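Local coordinates for hypothetical protein Atu2648 (Agrobacterium tumefaciens str. C58, PDB 1ZCE) that is of unknown function but, having an EVE fold akin to PUA and ASCH, may bind RNA or modified nucleic acids, at residues A2-E10 with L120-Y130; A43-F51 with L139-D147. One frame throughout, in Å; residues are numbered along the deposited sequence.

The two contacts illustrate a small fold closed by crossed rather than nested links. From the N terminus the chain enters residues 2-10, a strand inside the mixed sheet, then reaches 43-51, where the neighbouring parallel strand begins. Contact 1 is made when 120-130 returns, 109 residues after the first segment ends, adding an edge strand beside 4-9 and starting the last helix. Contact 2 follows: the C-terminal tail 139-147 runs back across the start of strand 49-54. The loops interlock. Probable hydrogen bonds of Tyr-130 OH with Pro-143 O and Ser-145 OG with Asn-3 O are among those joining the contacts, so the tail meets the last helix and the N-terminal end of segment 2-10.

Contact 1. Residues A2-E10 with L120-Y130; sequences ANYWLYKSE and LSVQPVTEEEY
An antiparallel pairing at the edge of the sheet, followed at once by a capped helix, joins strand 4-9 to residues 122-125. Gln-123 and Leu-6 form a hydrogen-bonded pair in it: Gln-123 N gives a nearly straight bond of 2.8 Å to Leu-6 O, and Leu-6 N returns a more bent one of 2.9 Å to Gln-123 O. Further along, Lys-8 N reaches Ser-121 O at 2.9 Å. Pro-124, lacking an N-H, stands opposite Trp-5 in a non-hydrogen-bonded pair, where its CB lies 4.1 Å from Trp-5 CZ3. On the face of Leu-6, Val-125 CG2 packs against Leu-6 CB at 3.7 Å. The helix opens with a capping box, Thr-126 OG1 accepting from Glu-129 N while Thr-126 N binds the Glu-129 carboxylate. One turn on, Tyr-130 holds CG anti to its backbone N (chi1 176°), which brings its ring face to face with Tyr-4, planes 25° apart and centroids 4.2 Å apart. The stack is displaced: Tyr-4 CD1 sits over the centre of the Tyr-130 ring. A water joins Tyr-4 OH to Glu-127 OE1, and the same hydroxyl bonds Ser-145 N. Strand 49-54 flanks 4-9, Leu-114 of helix 113-116 touches Leu-6, and Asn-40 of helix 35-42 meets Trp-5 and Pro-124.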
ATOM      1  N   ALA A   2      14.593  -6.239   3.127  1.00 14.42           N
ATOM      2  CA  ALA A   2      13.705  -5.448   2.233  1.00 12.19           C
ATOM      3  C   ALA A   2      12.424  -5.074   2.967  1.00 10.75           C
ATOM      4  O   ALA A   2      11.906  -5.856   3.764  1.00 11.21           O
ATOM      5  CB  ALA A   2      13.376  -6.253   0.984  1.00 13.55           C
ATOM      6  N   ASN A   3      11.919  -3.875   2.692  1.00  8.51           N
ATOM      7  CA  ASN A   3      10.701  -3.394   3.335  1.00  6.40           C
ATOM      8  C   ASN A   3       9.485  -3.447   2.420  1.00  6.01           C
ATOM      9  O   ASN A   3       9.565  -3.115   1.236  1.00  5.46           O
ATOM     10  CB  ASN A   3      10.904  -1.963   3.841  1.00  7.49           C
ATOM     11  CG  ASN A   3      12.031  -1.861   4.849  1.00  7.36           C
ATOM     12  OD1 ASN A   3      12.139  -2.682   5.754  1.00  9.64           O
ATOM     13  ND2 ASN A   3      12.870  -0.843   4.701  1.00  8.18           N
ATOM     14  N   TYR A   4       8.362  -3.871   2.994  1.00  4.66           N
ATOM     15  CA  TYR A   4       7.091  -3.988   2.283  1.00  4.49           C
ATOM     16  C   TYR A   4       6.046  -3.128   2.978  1.00  3.52           C
ATOM     17  O   TYR A   4       6.139  -2.879   4.179  1.00  4.02           O
ATOM     18  CB  TYR A   4       6.662  -5.454   2.231  1.00  4.89           C
ATOM     19  CG  TYR A   4       7.600  -6.274   1.382  1.00  4.75           C
ATOM     20  CD1 TYR A   4       7.409  -6.375   0.008  1.00  4.43           C
ATOM     21  CD2 TYR A   4       8.738  -6.868   1.934  1.00  5.61           C
ATOM     22  CE1 TYR A   4       8.322  -7.039  -0.800  1.00  5.90           C
ATOM     23  CE2 TYR A   4       9.662  -7.538   1.129  1.00  6.65           C
ATOM     24  CZ  TYR A   4       9.446  -7.613  -0.235  1.00  5.73           C
ATOM     25  OH  TYR A   4      10.356  -8.243  -1.052  1.00  8.48           O
ATOM     26  N   TRP A   5       5.048  -2.688   2.218  1.00  4.15           N
ATOM     27  CA  TRP A   5       4.044  -1.779   2.748  1.00  4.16           C
ATOM     28  C   TRP A   5       2.625  -2.065   2.281  1.00  3.57           C
ATOM     29  O   TRP A   5       2.393  -2.950   1.458  1.00  3.05           O
ATOM     30  CB  TRP A   5       4.421  -0.355   2.328  1.00  4.20           C
ATOM     31  CG  TRP A   5       5.874  -0.044   2.530  1.00  3.84           C
ATOM     32  CD1 TRP A   5       6.894  -0.191   1.625  1.00  4.47           C
ATOM     33  CD2 TRP A   5       6.472   0.433   3.730  1.00  3.43           C
ATOM     34  NE1 TRP A   5       8.093   0.170   2.198  1.00  4.86           N
ATOM     35  CE2 TRP A   5       7.861   0.558   3.496  1.00  4.80           C
ATOM     36  CE3 TRP A   5       5.968   0.770   4.993  1.00  4.63           C
ATOM     37  CZ2 TRP A   5       8.754   1.009   4.479  1.00  4.46           C
ATOM     38  CZ3 TRP A   5       6.847   1.215   5.969  1.00  4.42           C
ATOM     39  CH2 TRP A   5       8.226   1.331   5.708  1.00  4.69           C
ATOM     40  N   LEU A   6       1.677  -1.309   2.827  1.00  2.98           N
ATOM     41  CA  LEU A   6       0.275  -1.415   2.432  1.00  3.11           C
ATOM     42  C   LEU A   6      -0.322  -0.011   2.416  1.00  3.38           C
ATOM     43  O   LEU A   6      -0.091   0.784   3.328  1.00  3.52           O
ATOM     44  CB  LEU A   6      -0.524  -2.330   3.374  1.00  4.19           C
ATOM     45  CG  LEU A   6      -2.017  -2.501   3.034  1.00  3.63           C
ATOM     46  CD1 LEU A   6      -2.493  -3.909   3.396  1.00  4.59           C
ATOM     47  CD2 LEU A   6      -2.842  -1.446   3.756  1.00  4.81           C
ATOM     48  N   TYR A   7      -1.071   0.283   1.357  1.00  3.24           N
ATOM     49  CA  TYR A   7      -1.708   1.583   1.177  1.00  4.06           C
ATOM     50  C   TYR A   7      -3.213   1.395   1.088  1.00  4.66           C
ATOM     51  O   TYR A   7      -3.700   0.642   0.241  1.00  5.56           O
ATOM     52  CB  TYR A   7      -1.231   2.256  -0.120  1.00  5.01           C
ATOM     53  CG  TYR A   7       0.262   2.236  -0.331  1.00  5.27           C
ATOM     54  CD1 TYR A   7       0.908   1.072  -0.738  1.00  5.43           C
ATOM     55  CD2 TYR A   7       1.035   3.371  -0.095  1.00  6.08           C
ATOM     56  CE1 TYR A   7       2.289   1.030  -0.899  1.00  7.31           C
ATOM     57  CE2 TYR A   7       2.422   3.337  -0.252  1.00  7.18           C
ATOM     58  CZ  TYR A   7       3.039   2.162  -0.651  1.00  7.60           C
ATOM     59  OH  TYR A   7       4.410   2.097  -0.773  1.00  8.70           O
ATOM     60  N   LYS A   8      -3.948   2.061   1.969  1.00  4.82           N
ATOM     61  CA  LYS A   8      -5.401   1.982   1.937  1.00  5.72           C
ATOM     62  C   LYS A   8      -5.921   3.055   0.982  1.00  6.09           C
ATOM     63  O   LYS A   8      -5.450   4.196   0.996  1.00  7.28           O
ATOM     64  CB  LYS A   8      -5.991   2.222   3.327  1.00  6.25           C
ATOM     65  CG  LYS A   8      -5.667   1.157   4.355  1.00  7.89           C
ATOM     66  CD  LYS A   8      -6.503   1.365   5.612  1.00 11.05           C
ATOM     67  CE  LYS A   8      -6.326   0.229   6.603  1.00 11.88           C
ATOM     68  NZ  LYS A   8      -7.209   0.397   7.796  1.00 14.42           N
ATOM     69  N   SER A   9      -6.889   2.691   0.151  1.00  5.36           N
ATOM     70  CA  SER A   9      -7.473   3.636  -0.792  1.00  7.04           C
ATOM     71  C   SER A   9      -8.955   3.301  -0.935  1.00  6.69           C
ATOM     72  O   SER A   9      -9.313   2.147  -1.158  1.00  6.37           O
ATOM     73  CB  SER A   9      -6.772   3.525  -2.148  1.00  7.19           C
ATOM     74  OG  SER A   9      -7.136   4.586  -3.018  1.00  8.51           O
ATOM     75  N   GLU A  10      -9.817   4.301  -0.782  1.00  6.64           N
ATOM     76  CA  GLU A  10     -11.254   4.080  -0.914  1.00  6.82           C
ATOM     77  C   GLU A  10     -11.564   4.090  -2.401  1.00  7.06           C
ATOM     78  O   GLU A  10     -11.361   5.098  -3.071  1.00  7.68           O
ATOM     79  CB  GLU A  10     -12.025   5.184  -0.196  1.00  9.65           C
ATOM     80  CG  GLU A  10     -11.718   5.246   1.283  1.00 12.36           C
ATOM     81  CD  GLU A  10     -12.526   6.300   2.008  1.00 15.11           C
ATOM     82  OE1 GLU A  10     -12.344   6.431   3.236  1.00 17.85           O
ATOM     83  OE2 GLU A  10     -13.335   6.993   1.356  1.00 17.07           O
ATOM     84  N   LEU A 120      -4.430   3.681  10.634  1.00 13.05           N
ATOM     85  CA  LEU A 120      -3.234   3.870   9.826  1.00  9.54           C
ATOM     86  C   LEU A 120      -3.527   3.585   8.352  1.00  8.18           C
ATOM     87  O   LEU A 120      -3.839   2.451   7.990  1.00  8.20           O
ATOM     88  CB  LEU A 120      -2.135   2.948  10.335  1.00 10.91           C
ATOM     89  CG  LEU A 120      -0.751   3.257   9.778  1.00 10.46           C
ATOM     90  CD1 LEU A 120      -0.318   4.651  10.220  1.00 11.10           C
ATOM     91  CD2 LEU A 120       0.235   2.214  10.274  1.00 12.81           C
ATOM     92  N   SER A 121      -3.407   4.607   7.503  1.00  6.55           N
ATOM     93  CA  SER A 121      -3.699   4.460   6.074  1.00  6.71           C
ATOM     94  C   SER A 121      -2.527   3.950   5.241  1.00  5.13           C
ATOM     95  O   SER A 121      -2.723   3.473   4.121  1.00  5.63           O
ATOM     96  CB  SER A 121      -4.195   5.790   5.493  1.00  9.51           C
ATOM     97  OG  SER A 121      -3.144   6.736   5.411  1.00 12.11           O
ATOM     98  N   VAL A 122      -1.316   4.076   5.774  1.00  3.95           N
ATOM     99  CA  VAL A 122      -0.104   3.601   5.102  1.00  4.36           C
ATOM    100  C   VAL A 122       0.599   2.803   6.188  1.00  4.03           C
ATOM    101  O   VAL A 122       0.989   3.349   7.229  1.00  5.04           O
ATOM    102  CB  VAL A 122       0.766   4.768   4.621  1.00  3.15           C
ATOM    103  CG1 VAL A 122       1.982   4.229   3.882  1.00  4.97           C
ATOM    104  CG2 VAL A 122      -0.043   5.677   3.717  1.00  5.14           C
ATOM    105  N   GLN A 123       0.765   1.509   5.935  1.00  4.15           N
ATOM    106  CA  GLN A 123       1.301   0.603   6.940  1.00  4.43           C
ATOM    107  C   GLN A 123       2.465  -0.284   6.543  1.00  4.92           C
ATOM    108  O   GLN A 123       2.720  -0.521   5.364  1.00  4.67           O
ATOM    109  CB  GLN A 123       0.177  -0.338   7.402  1.00  7.33           C
ATOM    110  CG  GLN A 123      -1.172   0.323   7.641  1.00  7.48           C
ATOM    111  CD  GLN A 123      -2.303  -0.679   7.823  1.00  6.41           C
ATOM    112  OE1 GLN A 123      -3.379  -0.324   8.302  1.00  8.78           O
ATOM    113  NE2 GLN A 123      -2.071  -1.930   7.427  1.00  4.95           N
ATOM    114  N   PRO A 124       3.199  -0.784   7.545  1.00  5.78           N
ATOM    115  CA  PRO A 124       4.316  -1.671   7.235  1.00  5.18           C
ATOM    116  C   PRO A 124       3.699  -3.066   7.070  1.00  5.02           C
ATOM    117  O   PRO A 124       2.595  -3.340   7.558  1.00  5.73           O
ATOM    118  CB  PRO A 124       5.195  -1.578   8.480  1.00  6.25           C
ATOM    119  CG  PRO A 124       4.202  -1.366   9.566  1.00  8.47           C
ATOM    120  CD  PRO A 124       3.217  -0.381   8.963  1.00  5.65           C
ATOM    121  N   VAL A 125       4.414  -3.928   6.362  1.00  4.62           N
ATOM    122  CA  VAL A 125       3.998  -5.305   6.137  1.00  4.25           C
ATOM    123  C   VAL A 125       5.290  -6.097   6.257  1.00  3.99           C
ATOM    124  O   VAL A 125       6.265  -5.776   5.584  1.00  5.07           O
ATOM    125  CB  VAL A 125       3.411  -5.504   4.709  1.00  4.70           C
ATOM    126  CG1 VAL A 125       3.107  -6.979   4.470  1.00  5.06           C
ATOM    127  CG2 VAL A 125       2.141  -4.678   4.528  1.00  4.56           C
ATOM    128  N   THR A 126       5.332  -7.105   7.123  1.00  3.93           N
ATOM    129  CA  THR A 126       6.556  -7.887   7.247  1.00  5.58           C
ATOM    130  C   THR A 126       6.731  -8.701   5.970  1.00  5.26           C
ATOM    131  O   THR A 126       5.772  -8.919   5.226  1.00  5.49           O
ATOM    132  CB  THR A 126       6.512  -8.862   8.437  1.00  5.95           C
ATOM    133  OG1 THR A 126       5.574  -9.909   8.163  1.00  6.64           O
ATOM    134  CG2 THR A 126       6.119  -8.133   9.711  1.00  7.78           C
ATOM    135  N   GLU A 127       7.955  -9.146   5.707  1.00  5.84           N
ATOM    136  CA  GLU A 127       8.214  -9.936   4.511  1.00  6.90           C
ATOM    137  C   GLU A 127       7.344 -11.191   4.506  1.00  6.48           C
ATOM    138  O   GLU A 127       6.782 -11.559   3.478  1.00  6.25           O
ATOM    139  CB  GLU A 127       9.695 -10.320   4.434  1.00  8.55           C
ATOM    140  CG  GLU A 127      10.094 -10.994   3.128  1.00 12.57           C
ATOM    141  CD  GLU A 127      11.585 -11.280   3.042  1.00 17.64           C
ATOM    142  OE1 GLU A 127      12.033 -11.799   1.997  1.00 22.15           O
ATOM    143  OE2 GLU A 127      12.307 -10.989   4.020  1.00 22.02           O
ATOM    144  N   GLU A 128       7.236 -11.847   5.657  1.00  6.28           N
ATOM    145  CA  GLU A 128       6.426 -13.054   5.761  1.00  6.30           C
ATOM    146  C   GLU A 128       4.949 -12.761   5.523  1.00  5.79           C
ATOM    147  O   GLU A 128       4.250 -13.556   4.895  1.00  5.66           O
ATOM    148  CB  GLU A 128       6.630 -13.717   7.127  1.00  7.33           C
ATOM    149  CG  GLU A 128       7.869 -14.601   7.178  1.00  9.36           C
ATOM    150  CD  GLU A 128       7.670 -15.892   6.397  1.00 11.34           C
ATOM    151  OE1 GLU A 128       7.168 -16.878   6.979  1.00 13.36           O
ATOM    152  OE2 GLU A 128       7.992 -15.915   5.193  1.00 11.47           O
ATOM    153  N   GLU A 129       4.473 -11.624   6.020  1.00  5.29           N
ATOM    154  CA  GLU A 129       3.075 -11.252   5.818  1.00  4.76           C
ATOM    155  C   GLU A 129       2.840 -10.993   4.332  1.00  4.06           C
ATOM    156  O   GLU A 129       1.825 -11.404   3.766  1.00  5.01           O
ATOM    157  CB  GLU A 129       2.727 -10.001   6.633  1.00  5.11           C
ATOM    158  CG  GLU A 129       2.546 -10.280   8.119  1.00  5.92           C
ATOM    159  CD  GLU A 129       2.628  -9.033   8.982  1.00  6.52           C
ATOM    160  OE1 GLU A 129       2.494  -9.165  10.218  1.00  8.36           O
ATOM    161  OE2 GLU A 129       2.837  -7.927   8.438  1.00  5.92           O
ATOM    162  N   TYR A 130       3.793 -10.317   3.699  1.00  3.38           N
ATOM    163  CA  TYR A 130       3.691 -10.012   2.282  1.00  3.79           C
ATOM    164  C   TYR A 130       3.647 -11.293   1.448  1.00  3.79           C
ATOM    165  O   TYR A 130       2.795 -11.448   0.574  1.00  4.59           O
ATOM    166  CB  TYR A 130       4.871  -9.133   1.854  1.00  4.85           C
ATOM    167  CG  TYR A 130       4.935  -8.834   0.371  1.00  5.28           C
ATOM    168  CD1 TYR A 130       5.798  -9.546  -0.470  1.00  5.38           C
ATOM    169  CD2 TYR A 130       4.157  -7.819  -0.192  1.00  4.48           C
ATOM    170  CE1 TYR A 130       5.895  -9.247  -1.824  1.00  5.21           C
ATOM    171  CE2 TYR A 130       4.244  -7.516  -1.551  1.00  5.81           C
ATOM    172  CZ  TYR A 130       5.115  -8.234  -2.356  1.00  5.79           C
ATOM    173  OH  TYR A 130       5.213  -7.928  -3.692  1.00  6.13           O
TER
HETATM  174  O   HOH W   1       8.714  -4.759   5.737  1.00  9.86           O
HETATM  175  O   HOH W   2      12.417  -9.554   0.083  1.00 17.49           O
HETATM  176  O   HOH W   3      -3.381   5.507   2.164  1.00  9.10           O
HETATM  177  O   HOH W   4      -7.194   2.960   8.729  1.00 30.10           O

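Contact 2. Residues A43-F51 with L139-D147; sequences AMKIGDKGF and LANPPKSPD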
ATOM      1  N   ALA A  43      10.054   6.390   5.148  1.00  5.17           N
ATOM      2  CA  ALA A  43      10.950   5.247   5.289  1.00  6.64           C
ATOM      3  C   ALA A  43      11.038   4.416   4.014  1.00  5.78           C
ATOM      4  O   ALA A  43      11.822   3.470   3.940  1.00  7.75           O
ATOM      5  CB  ALA A  43      10.482   4.368   6.440  1.00  7.36           C
HETATM    6  N   MSE A  44      10.244   4.778   3.010  1.00  5.39           N
HETATM    7  CA  MSE A  44      10.217   4.037   1.752  1.00  4.85           C
HETATM    8  C   MSE A  44      11.331   4.398   0.787  1.00  5.59           C
HETATM    9  O   MSE A  44      11.783   5.543   0.734  1.00  6.12           O
HETATM   10  CB  MSE A  44       8.872   4.239   1.057  1.00  6.18           C
HETATM   11  CG  MSE A  44       7.709   3.662   1.836  1.00  5.24           C
HETATM   12 SE   MSE A  44       6.019   4.130   1.051  1.00 11.63          SE
HETATM   13  CE  MSE A  44       4.890   3.429   2.448  1.00  6.45           C
ATOM     14  N   LYS A  45      11.762   3.402   0.023  1.00  5.24           N
ATOM     15  CA  LYS A  45      12.797   3.586  -0.979  1.00  6.18           C
ATOM     16  C   LYS A  45      12.195   3.316  -2.354  1.00  6.26           C
ATOM     17  O   LYS A  45      11.160   2.656  -2.473  1.00  6.22           O
ATOM     18  CB  LYS A  45      13.955   2.616  -0.726  1.00  9.30           C
ATOM     19  CG  LYS A  45      14.646   2.821   0.611  1.00 11.63           C
ATOM     20  CD  LYS A  45      15.841   1.894   0.779  1.00 14.15           C
ATOM     21  CE  LYS A  45      16.432   1.997   2.178  1.00 15.08           C
ATOM     22  NZ  LYS A  45      15.511   1.458   3.210  1.00 15.23           N
ATOM     23  N   ILE A  46      12.840   3.838  -3.391  1.00  6.73           N
ATOM     24  CA  ILE A  46      12.377   3.614  -4.751  1.00  6.83           C
ATOM     25  C   ILE A  46      12.358   2.108  -4.982  1.00  6.87           C
ATOM     26  O   ILE A  46      13.313   1.411  -4.637  1.00  6.87           O
ATOM     27  CB  ILE A  46      13.331   4.267  -5.777  1.00  7.49           C
ATOM     28  CG1 ILE A  46      13.278   5.789  -5.639  1.00  9.46           C
ATOM     29  CG2 ILE A  46      12.959   3.847  -7.194  1.00  9.58           C
ATOM     30  CD1 ILE A  46      11.895   6.375  -5.849  1.00  9.84           C
ATOM     31  N   GLY A  47      11.264   1.602  -5.537  1.00  6.53           N
ATOM     32  CA  GLY A  47      11.182   0.177  -5.792  1.00  7.26           C
ATOM     33  C   GLY A  47      10.516  -0.642  -4.700  1.00  5.87           C
ATOM     34  O   GLY A  47      10.180  -1.805  -4.922  1.00  6.66           O
ATOM     35  N   ASP A  48      10.333  -0.065  -3.515  1.00  6.20           N
ATOM     36  CA  ASP A  48       9.676  -0.795  -2.429  1.00  5.94           C
ATOM     37  C   ASP A  48       8.291  -1.202  -2.904  1.00  5.73           C
ATOM     38  O   ASP A  48       7.560  -0.389  -3.473  1.00  5.46           O
ATOM     39  CB  ASP A  48       9.534   0.071  -1.176  1.00  5.43           C
ATOM     40  CG  ASP A  48      10.784   0.075  -0.310  1.00  6.05           C
ATOM     41  OD1 ASP A  48      11.802  -0.541  -0.685  1.00  7.02           O
ATOM     42  OD2 ASP A  48      10.748   0.701   0.767  1.00  5.84           O
ATOM     43  N   LYS A  49       7.937  -2.458  -2.657  1.00  4.63           N
ATOM     44  CA  LYS A  49       6.653  -2.998  -3.069  1.00  5.38           C
ATOM     45  C   LYS A  49       5.640  -2.952  -1.937  1.00  4.62           C
ATOM     46  O   LYS A  49       5.998  -2.970  -0.757  1.00  4.48           O
ATOM     47  CB  LYS A  49       6.832  -4.437  -3.549  1.00  5.72           C
ATOM     48  CG  LYS A  49       7.856  -4.593  -4.664  1.00  6.37           C
ATOM     49  CD  LYS A  49       7.449  -3.825  -5.912  1.00  7.65           C
ATOM     50  CE  LYS A  49       8.380  -4.102  -7.092  1.00  6.03           C
ATOM     51  NZ  LYS A  49       9.793  -3.712  -6.838  1.00  8.32           N
ATOM     52  N   GLY A  50       4.368  -2.881  -2.305  1.00  5.62           N
ATOM     53  CA  GLY A  50       3.324  -2.833  -1.306  1.00  5.70           C
ATOM     54  C   GLY A  50       1.972  -3.232  -1.857  1.00  4.25           C
ATOM     55  O   GLY A  50       1.794  -3.414  -3.070  1.00  7.31           O
ATOM     56  N   PHE A  51       1.014  -3.370  -0.951  1.00  3.98           N
ATOM     57  CA  PHE A  51      -0.340  -3.753  -1.321  1.00  3.58           C
ATOM     58  C   PHE A  51      -1.241  -2.550  -1.500  1.00  2.69           C
ATOM     59  O   PHE A  51      -1.147  -1.572  -0.758  1.00  4.11           O
ATOM     60  CB  PHE A  51      -0.967  -4.649  -0.252  1.00  4.01           C
ATOM     61  CG  PHE A  51      -0.307  -5.988  -0.106  1.00  3.03           C
ATOM     62  CD1 PHE A  51      -0.019  -6.765  -1.224  1.00  4.40           C
ATOM     63  CD2 PHE A  51      -0.016  -6.494   1.153  1.00  3.71           C
ATOM     64  CE1 PHE A  51       0.548  -8.030  -1.088  1.00  4.04           C
ATOM     65  CE2 PHE A  51       0.548  -7.755   1.298  1.00  3.94           C
ATOM     66  CZ  PHE A  51       0.831  -8.527   0.174  1.00  4.48           C
ATOM     67  N   LEU A 139      -0.068 -15.412  -5.998  1.00  9.84           N
ATOM     68  CA  LEU A 139       1.269 -15.012  -6.430  1.00  9.10           C
ATOM     69  C   LEU A 139       2.372 -15.748  -5.675  1.00  9.98           C
ATOM     70  O   LEU A 139       2.727 -15.373  -4.555  1.00  9.90           O
ATOM     71  CB  LEU A 139       1.464 -13.506  -6.257  1.00 10.35           C
ATOM     72  CG  LEU A 139       0.757 -12.592  -7.257  1.00 11.30           C
ATOM     73  CD1 LEU A 139       1.086 -11.145  -6.932  1.00 11.46           C
ATOM     74  CD2 LEU A 139       1.205 -12.930  -8.679  1.00 12.68           C
ATOM     75  N   ALA A 140       2.915 -16.787  -6.305  1.00 10.47           N
ATOM     76  CA  ALA A 140       3.981 -17.595  -5.721  1.00 13.77           C
ATOM     77  C   ALA A 140       5.230 -16.763  -5.440  1.00 16.04           C
ATOM     78  O   ALA A 140       5.564 -16.511  -4.285  1.00 20.79           O
ATOM     79  CB  ALA A 140       4.319 -18.748  -6.655  1.00 14.89           C
ATOM     80  N   ASN A 141       5.916 -16.345  -6.501  1.00 14.92           N
ATOM     81  CA  ASN A 141       7.126 -15.527  -6.386  1.00 12.57           C
ATOM     82  C   ASN A 141       6.782 -14.096  -6.782  1.00 11.43           C
ATOM     83  O   ASN A 141       7.076 -13.662  -7.894  1.00 10.90           O
ATOM     84  CB  ASN A 141       8.231 -16.057  -7.307  1.00 14.23           C
ATOM     85  CG  ASN A 141       8.921 -17.282  -6.748  1.00 14.86           C
ATOM     86  OD1 ASN A 141       9.497 -17.240  -5.661  1.00 15.22           O
ATOM     87  ND2 ASN A 141       8.872 -18.381  -7.490  1.00 15.79           N
ATOM     88  N   PRO A 142       6.170 -13.338  -5.861  1.00  9.17           N
ATOM     89  CA  PRO A 142       5.768 -11.950  -6.098  1.00  8.28           C
ATOM     90  C   PRO A 142       6.910 -10.953  -6.251  1.00  7.97           C
ATOM     91  O   PRO A 142       8.068 -11.259  -5.969  1.00  8.19           O
ATOM     92  CB  PRO A 142       4.909 -11.642  -4.877  1.00  8.18           C
ATOM     93  CG  PRO A 142       5.626 -12.381  -3.799  1.00  7.77           C
ATOM     94  CD  PRO A 142       5.897 -13.720  -4.462  1.00  8.53           C
ATOM     95  N   PRO A 143       6.587  -9.735  -6.712  1.00  7.90           N
ATOM     96  CA  PRO A 143       7.585  -8.678  -6.898  1.00  8.70           C
ATOM     97  C   PRO A 143       8.312  -8.438  -5.575  1.00  8.44           C
ATOM     98  O   PRO A 143       7.695  -8.475  -4.509  1.00  8.51           O
ATOM     99  CB  PRO A 143       6.736  -7.482  -7.316  1.00  9.55           C
ATOM    100  CG  PRO A 143       5.622  -8.125  -8.084  1.00  9.99           C
ATOM    101  CD  PRO A 143       5.267  -9.303  -7.205  1.00  8.75           C
ATOM    102  N   LYS A 144       9.613  -8.181  -5.642  1.00  8.81           N
ATOM    103  CA  LYS A 144      10.397  -7.966  -4.433  1.00  8.92           C
ATOM    104  C   LYS A 144      10.889  -6.529  -4.265  1.00  8.25           C
ATOM    105  O   LYS A 144      11.099  -5.808  -5.245  1.00  8.65           O
ATOM    106  CB  LYS A 144      11.599  -8.922  -4.420  1.00 11.70           C
ATOM    107  CG  LYS A 144      11.227 -10.390  -4.599  1.00 13.62           C
ATOM    108  CD  LYS A 144      10.417 -10.922  -3.423  1.00 17.50           C
ATOM    109  CE  LYS A 144       9.879 -12.323  -3.704  1.00 19.16           C
ATOM    110  NZ  LYS A 144      10.963 -13.296  -4.028  1.00 23.56           N
ATOM    111  N   SER A 145      11.050  -6.117  -3.009  1.00  8.73           N
ATOM    112  CA  SER A 145      11.554  -4.784  -2.686  1.00  8.51           C
ATOM    113  C   SER A 145      13.078  -4.856  -2.702  1.00  9.59           C
ATOM    114  O   SER A 145      13.657  -5.926  -2.494  1.00 10.32           O
ATOM    115  CB  SER A 145      11.095  -4.350  -1.291  1.00  7.40           C
ATOM    116  OG  SER A 145       9.711  -4.060  -1.263  1.00  6.74           O
ATOM    117  N   PRO A 146      13.749  -3.718  -2.942  1.00 11.35           N
ATOM    118  CA  PRO A 146      15.214  -3.682  -2.977  1.00 12.91           C
ATOM    119  C   PRO A 146      15.843  -3.985  -1.618  1.00 15.09           C
ATOM    120  O   PRO A 146      15.314  -3.593  -0.578  1.00 14.63           O
ATOM    121  CB  PRO A 146      15.508  -2.263  -3.455  1.00 13.08           C
ATOM    122  CG  PRO A 146      14.358  -1.482  -2.889  1.00 12.60           C
ATOM    123  CD  PRO A 146      13.185  -2.379  -3.194  1.00 11.47           C
ATOM    124  N   ASP A 147      16.972  -4.686  -1.634  1.00 18.04           N
ATOM    125  CA  ASP A 147      17.670  -5.042  -0.405  1.00 21.96           C
ATOM    126  C   ASP A 147      18.465  -3.859   0.138  1.00 23.05           C
ATOM    127  O   ASP A 147      18.608  -2.860  -0.597  1.00 24.48           O
ATOM    128  CB  ASP A 147      18.614  -6.218  -0.661  1.00 23.46           C
ATOM    129  CG  ASP A 147      17.880  -7.467  -1.103  1.00 25.28           C
ATOM    130  OD1 ASP A 147      17.070  -7.991  -0.309  1.00 26.89           O
ATOM    131  OD2 ASP A 147      18.112  -7.924  -2.244  1.00 27.01           O
TER
HETATM  132  O   HOH W   5      13.393  -2.208   0.828  1.00  9.58           O
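Close to the plane of the Asp-48 carboxylate, Pro-146 CD lies 3.4 Å from Asp-48 OD1. Lys-45 N stands over one face, bonding Asp-48 OD2 at 3.0 Å within the type II turn of residues 45-48. Tilted from the plane on the other side come Trp-5 NE1, also to OD2, and a water that gives hydrogen bonds to OD1 and to Pro-146 O. Next to it, Ser-145 OG is placed beside its backbone N (chi1 -71°) and accepts an almost straight bond of 2.8 Å from Lys-49 N. The Lys-49 side chain folds back, bent at chi2 (-62°) and again at chi4, and passes across the Pro-143 ring with CE 3.8 Å from Pro-143 CB. Its ammonium thus meets two carbonyls: Lys-49 NZ lies 2.7 Å from Gly-47 O, in the plane of that carbonyl, and 2.9 Å from Lys-144 O, above the plane of this second one. The tail forms no strand here, and each hydrogen bond across the contact has a side-chain atom at one end: one lysine bridges turn and tail through their backbone oxygens, a serine hydroxyl links the start of strand 49-54 to Asn-3 O, and the carboxylate is probably stabilised as an anion by its N-H donors.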